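Local coordinates for protein peptidase S15/CocE/NonD (Thaumarchaeota archaeon SCGC AB-539-E09, PDB 4PF1) that probably cleaves peptides near their N-terminus as a serine aminopeptidase with an alpha/beta hydrolase fold, at residues 471-482 with 565-576. Sequence-based numbering, arbitrary orientation.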
loop_
_atom_site.group_PDB
_atom_site.type_symbol
_atom_site.label_atom_id
_atom_site.label_comp_id
_atom_site.label_asym_id
_atom_site.label_seq_id
_atom_site.Cartn_x
_atom_site.Cartn_y
_atom_site.Cartn_z
ATOM N N LEU A 471 -12.755 14.095 29.685
ATOM C CA LEU A 471 -12.763 15.554 29.808
ATOM C C LEU A 471 -11.722 16.145 28.887
ATOM O O LEU A 471 -10.660 15.548 28.701
ATOM C CB LEU A 471 -12.520 16.013 31.249
ATOM C CG LEU A 471 -13.586 15.660 32.291
ATOM C CD1 LEU A 471 -13.193 16.181 33.645
ATOM C CD2 LEU A 471 -14.974 16.200 31.902
ATOM N N VAL A 472 -12.038 17.284 28.260
ATOM C CA VAL A 472 -11.140 17.921 27.292
ATOM C C VAL A 472 -11.004 19.426 27.582
ATOM O O VAL A 472 -11.998 20.097 27.872
ATOM C CB VAL A 472 -11.612 17.678 25.817
ATOM C CG1 VAL A 472 -10.551 18.122 24.819
ATOM C CG2 VAL A 472 -11.990 16.213 25.575
ATOM N N TRP A 473 -9.765 19.942 27.497
ATOM C CA TRP A 473 -9.424 21.363 27.630
ATOM C C TRP A 473 -8.387 21.708 26.575
ATOM O O TRP A 473 -7.481 20.912 26.329
ATOM C CB TRP A 473 -8.886 21.700 29.032
ATOM C CG TRP A 473 -9.819 21.369 30.158
ATOM C CD1 TRP A 473 -10.811 22.158 30.665
ATOM C CD2 TRP A 473 -9.813 20.172 30.944
ATOM N NE1 TRP A 473 -11.426 21.524 31.721
ATOM C CE2 TRP A 473 -10.833 20.301 31.914
ATOM C CE3 TRP A 473 -9.024 19.008 30.942
ATOM C CZ2 TRP A 473 -11.097 19.302 32.859
ATOM C CZ3 TRP A 473 -9.286 18.023 31.879
ATOM C CH2 TRP A 473 -10.297 18.183 32.835
ATOM N N ALA A 474 -8.518 22.876 25.939
ATOM C CA ALA A 474 -7.581 23.294 24.901
ATOM C C ALA A 474 -7.408 24.799 24.879
ATOM O O ALA A 474 -8.360 25.537 25.137
ATOM C CB ALA A 474 -8.057 22.809 23.534
ATOM N N THR A 475 -6.188 25.256 24.561
ATOM C CA THR A 475 -5.884 26.681 24.407
ATOM C C THR A 475 -6.444 27.153 23.066
ATOM O O THR A 475 -6.842 26.324 22.248
ATOM C CB THR A 475 -4.349 26.923 24.461
ATOM O OG1 THR A 475 -3.750 26.421 23.263
ATOM C CG2 THR A 475 -3.682 26.301 25.683
ATOM N N GLU A 476 -6.435 28.468 22.811
ATOM C CA GLU A 476 -6.806 28.984 21.492
ATOM C C GLU A 476 -5.593 28.764 20.558
ATOM O O GLU A 476 -4.499 28.511 21.079
ATOM C CB GLU A 476 -7.210 30.473 21.576
ATOM C CG GLU A 476 -8.626 30.708 22.097
ATOM C CD GLU A 476 -9.748 30.006 21.349
ATOM O OE1 GLU A 476 -9.803 30.118 20.103
ATOM O OE2 GLU A 476 -10.587 29.358 22.016
ATOM N N PRO A 477 -5.730 28.776 19.202
ATOM C CA PRO A 477 -4.533 28.569 18.355
ATOM C C PRO A 477 -3.435 29.582 18.687
ATOM O O PRO A 477 -3.718 30.778 18.813
ATOM C CB PRO A 477 -5.059 28.754 16.925
ATOM C CG PRO A 477 -6.523 28.572 17.021
ATOM C CD PRO A 477 -6.932 29.032 18.382
ATOM N N LEU A 478 -2.202 29.090 18.905
ATOM C CA LEU A 478 -1.053 29.917 19.281
ATOM C C LEU A 478 -0.645 30.856 18.158
ATOM O O LEU A 478 -0.627 30.455 16.994
ATOM C CB LEU A 478 0.144 29.042 19.695
ATOM C CG LEU A 478 -0.059 28.131 20.915
ATOM C CD1 LEU A 478 1.120 27.236 21.106
ATOM C CD2 LEU A 478 -0.311 28.936 22.190
ATOM N N LYS A 479 -0.336 32.113 18.507
ATOM C CA LYS A 479 0.065 33.128 17.534
ATOM C C LYS A 479 1.586 33.148 17.368
ATOM O O LYS A 479 2.090 33.608 16.344
ATOM C CB LYS A 479 -0.467 34.506 17.942
ATOM C CG LYS A 479 -1.978 34.632 17.774
ATOM C CD LYS A 479 -2.416 36.078 17.639
ATOM C CE LYS A 479 -3.615 36.225 16.730
ATOM N NZ LYS A 479 -3.249 36.068 15.294
ATOM N N GLU A 480 2.312 32.629 18.368
ATOM C CA GLU A 480 3.770 32.527 18.356
ATOM C C GLU A 480 4.192 31.136 18.880
ATOM O O GLU A 480 3.395 30.484 19.565
ATOM C CB GLU A 480 4.407 33.656 19.197
ATOM C CG GLU A 480 4.317 35.044 18.567
ATOM C CD GLU A 480 5.133 35.298 17.307
ATOM O OE1 GLU A 480 4.757 36.212 16.539
ATOM O OE2 GLU A 480 6.161 34.611 17.104
ATOM N N PRO A 481 5.420 30.644 18.568
ATOM C CA PRO A 481 5.811 29.308 19.055
ATOM C C PRO A 481 5.991 29.249 20.579
ATOM O O PRO A 481 6.456 30.215 21.188
ATOM C CB PRO A 481 7.132 29.042 18.329
ATOM C CG PRO A 481 7.674 30.388 18.021
ATOM C CD PRO A 481 6.487 31.247 17.739
ATOM N N LEU A 482 5.601 28.111 21.190
ATOM C CA LEU A 482 5.731 27.868 22.627
ATOM C C LEU A 482 6.639 26.655 22.850
ATOM O O LEU A 482 6.308 25.549 22.421
ATOM C CB LEU A 482 4.345 27.652 23.265
ATOM C CG LEU A 482 4.265 27.809 24.780
ATOM C CD1 LEU A 482 3.033 28.583 25.176
ATOM C CD2 LEU A 482 4.270 26.460 25.469
ATOM N N THR A 565 8.278 22.133 20.527
ATOM C CA THR A 565 7.832 23.463 20.178
ATOM C C THR A 565 6.404 23.357 19.656
ATOM O O THR A 565 6.167 22.708 18.637
ATOM C CB THR A 565 8.780 24.142 19.167
ATOM O OG1 THR A 565 10.020 24.417 19.810
ATOM C CG2 THR A 565 8.209 25.448 18.616
ATOM N N PHE A 566 5.455 23.965 20.376
ATOM C CA PHE A 566 4.069 24.080 19.932
ATOM C C PHE A 566 4.054 25.239 18.936
ATOM O O PHE A 566 4.188 26.399 19.338
ATOM C CB PHE A 566 3.125 24.327 21.125
ATOM C CG PHE A 566 2.948 23.170 22.081
ATOM C CD1 PHE A 566 2.031 22.157 21.813
ATOM C CD2 PHE A 566 3.647 23.125 23.281
ATOM C CE1 PHE A 566 1.853 21.096 22.707
ATOM C CE2 PHE A 566 3.460 22.067 24.180
ATOM C CZ PHE A 566 2.564 21.060 23.887
ATOM N N LEU A 567 4.040 24.916 17.637
ATOM C CA LEU A 567 4.170 25.898 16.558
ATOM C C LEU A 567 2.911 26.795 16.383
ATOM O O LEU A 567 1.836 26.433 16.864
ATOM C CB LEU A 567 4.496 25.173 15.231
ATOM C CG LEU A 567 5.900 24.567 15.112
ATOM C CD1 LEU A 567 5.952 23.533 14.004
ATOM C CD2 LEU A 567 6.953 25.645 14.868
ATOM N N PRO A 568 3.028 27.973 15.693
ATOM C CA PRO A 568 1.838 28.830 15.490
ATOM C C PRO A 568 0.708 28.099 14.755
ATOM O O PRO A 568 0.967 27.311 13.841
ATOM C CB PRO A 568 2.378 29.999 14.658
ATOM C CG PRO A 568 3.839 30.017 14.926
ATOM C CD PRO A 568 4.231 28.585 15.091
ATOM N N GLY A 569 -0.526 28.338 15.192
ATOM C CA GLY A 569 -1.705 27.672 14.645
ATOM C C GLY A 569 -2.060 26.399 15.396
ATOM O O GLY A 569 -3.179 25.893 15.269
ATOM N N HIS A 570 -1.103 25.868 16.187
ATOM C CA HIS A 570 -1.316 24.674 17.010
ATOM C C HIS A 570 -1.952 25.045 18.351
ATOM O O HIS A 570 -1.824 26.187 18.797
ATOM C CB HIS A 570 0.015 23.926 17.266
ATOM C CG HIS A 570 0.626 23.287 16.057
ATOM N ND1 HIS A 570 0.677 21.914 15.916
ATOM C CD2 HIS A 570 1.249 23.856 14.999
ATOM C CE1 HIS A 570 1.307 21.689 14.776
ATOM N NE2 HIS A 570 1.671 22.827 14.188
ATOM N N ARG A 571 -2.621 24.079 18.994
ATOM C CA ARG A 571 -3.223 24.256 20.318
ATOM C C ARG A 571 -2.586 23.290 21.308
ATOM O O ARG A 571 -2.126 22.214 20.911
ATOM C CB ARG A 571 -4.746 24.011 20.282
ATOM C CG ARG A 571 -5.563 24.944 19.393
ATOM C CD ARG A 571 -7.036 24.585 19.515
ATOM N NE ARG A 571 -7.845 25.095 18.408
ATOM C CZ ARG A 571 -8.966 25.795 18.563
ATOM N NH1 ARG A 571 -9.403 26.105 19.778
ATOM N NH2 ARG A 571 -9.651 26.203 17.503
ATOM N N ILE A 572 -2.587 23.651 22.599
ATOM C CA ILE A 572 -2.116 22.757 23.663
ATOM C C ILE A 572 -3.376 22.142 24.262
ATOM O O ILE A 572 -4.296 22.877 24.631
ATOM C CB ILE A 572 -1.217 23.446 24.732
ATOM C CG1 ILE A 572 -0.031 24.196 24.078
ATOM C CG2 ILE A 572 -0.723 22.405 25.758
ATOM C CD1 ILE A 572 0.647 25.231 24.952
ATOM N N MET A 573 -3.463 20.809 24.281
ATOM C CA MET A 573 -4.647 20.126 24.788
ATOM C C MET A 573 -4.338 19.241 25.987
ATOM O O MET A 573 -3.266 18.636 26.069
ATOM C CB MET A 573 -5.302 19.292 23.672
ATOM C CG MET A 573 -6.520 18.499 24.114
ATOM S SD MET A 573 -7.285 17.606 22.752
ATOM C CE MET A 573 -8.284 18.909 22.036
ATOM N N VAL A 574 -5.301 19.159 26.908
ATOM C CA VAL A 574 -5.261 18.282 28.066
ATOM C C VAL A 574 -6.526 17.405 28.045
ATOM O O VAL A 574 -7.641 17.928 27.942
ATOM C CB VAL A 574 -5.096 19.062 29.403
ATOM C CG1 VAL A 574 -5.325 18.153 30.613
ATOM C CG2 VAL A 574 -3.725 19.720 29.483
ATOM N N GLN A 575 -6.342 16.078 28.090
ATOM C CA GLN A 575 -7.443 15.117 28.152
ATOM C C GLN A 575 -7.337 14.307 29.441
ATOM O O GLN A 575 -6.240 13.881 29.805
ATOM C CB GLN A 575 -7.461 14.197 26.918
ATOM C CG GLN A 575 -8.110 14.841 25.689
ATOM C CD GLN A 575 -8.243 13.906 24.503
ATOM O OE1 GLN A 575 -8.337 12.681 24.637
ATOM N NE2 GLN A 575 -8.307 14.474 23.309
ATOM N N VAL A 576 -8.460 14.164 30.174
ATOM C CA VAL A 576 -8.510 13.393 31.425
ATOM C C VAL A 576 -9.605 12.304 31.320
ATOM O O VAL A 576 -10.738 12.591 30.931
ATOM C CB VAL A 576 -8.682 14.295 32.686
ATOM C CG1 VAL A 576 -9.102 13.479 33.916
ATOM C CG2 VAL A 576 -7.401 15.069 32.979
#
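T475 grips I572 at two points. Its backbone N donates to I572 O, and its OG1 accepts the N-H of I572 at 3.1 Å, nearly straight at 175°. OG1 sits between the backbone N and the carbonyl carbon (chi1 71°), which turns it to the I572 amide and also lets it donate to E476 O. CG2 lies against I572 CB. A valine here would probably leave the I572 amide without its acceptor, just where the strand pairing gives out. Next to it, in one of its two modelled conformers, R571 runs alongside P477, with CD of P477 3.8 Å over the guanidinium face.

Strands 471-474 and 571-576 pair antiparallel in the C-terminal non-catalytic domain, with 471-474 as an outer strand of an antiparallel sheet, where A474 also bonds to the backbone of G412. On one face, the W473 ring turns its edge to V576, CZ3 lying 3.7 Å from CG2. W473 NE1 bonds to D426. On the other face, V472 CG1 meets M573 CE at 3.7 Å.

Beyond T475, a type II turn from L567 to H570 presents G569 N to L478 O at 2.8 Å. L478 CD1 packs 3.5 Å from F566 CB. L482 and F566 then pair antiparallel in a separate short ladder, its register shifted by one, and I572 CG1 lies 3.6 Å above the centre of the F566 ring. Farther out, D509 holds H570 ND1.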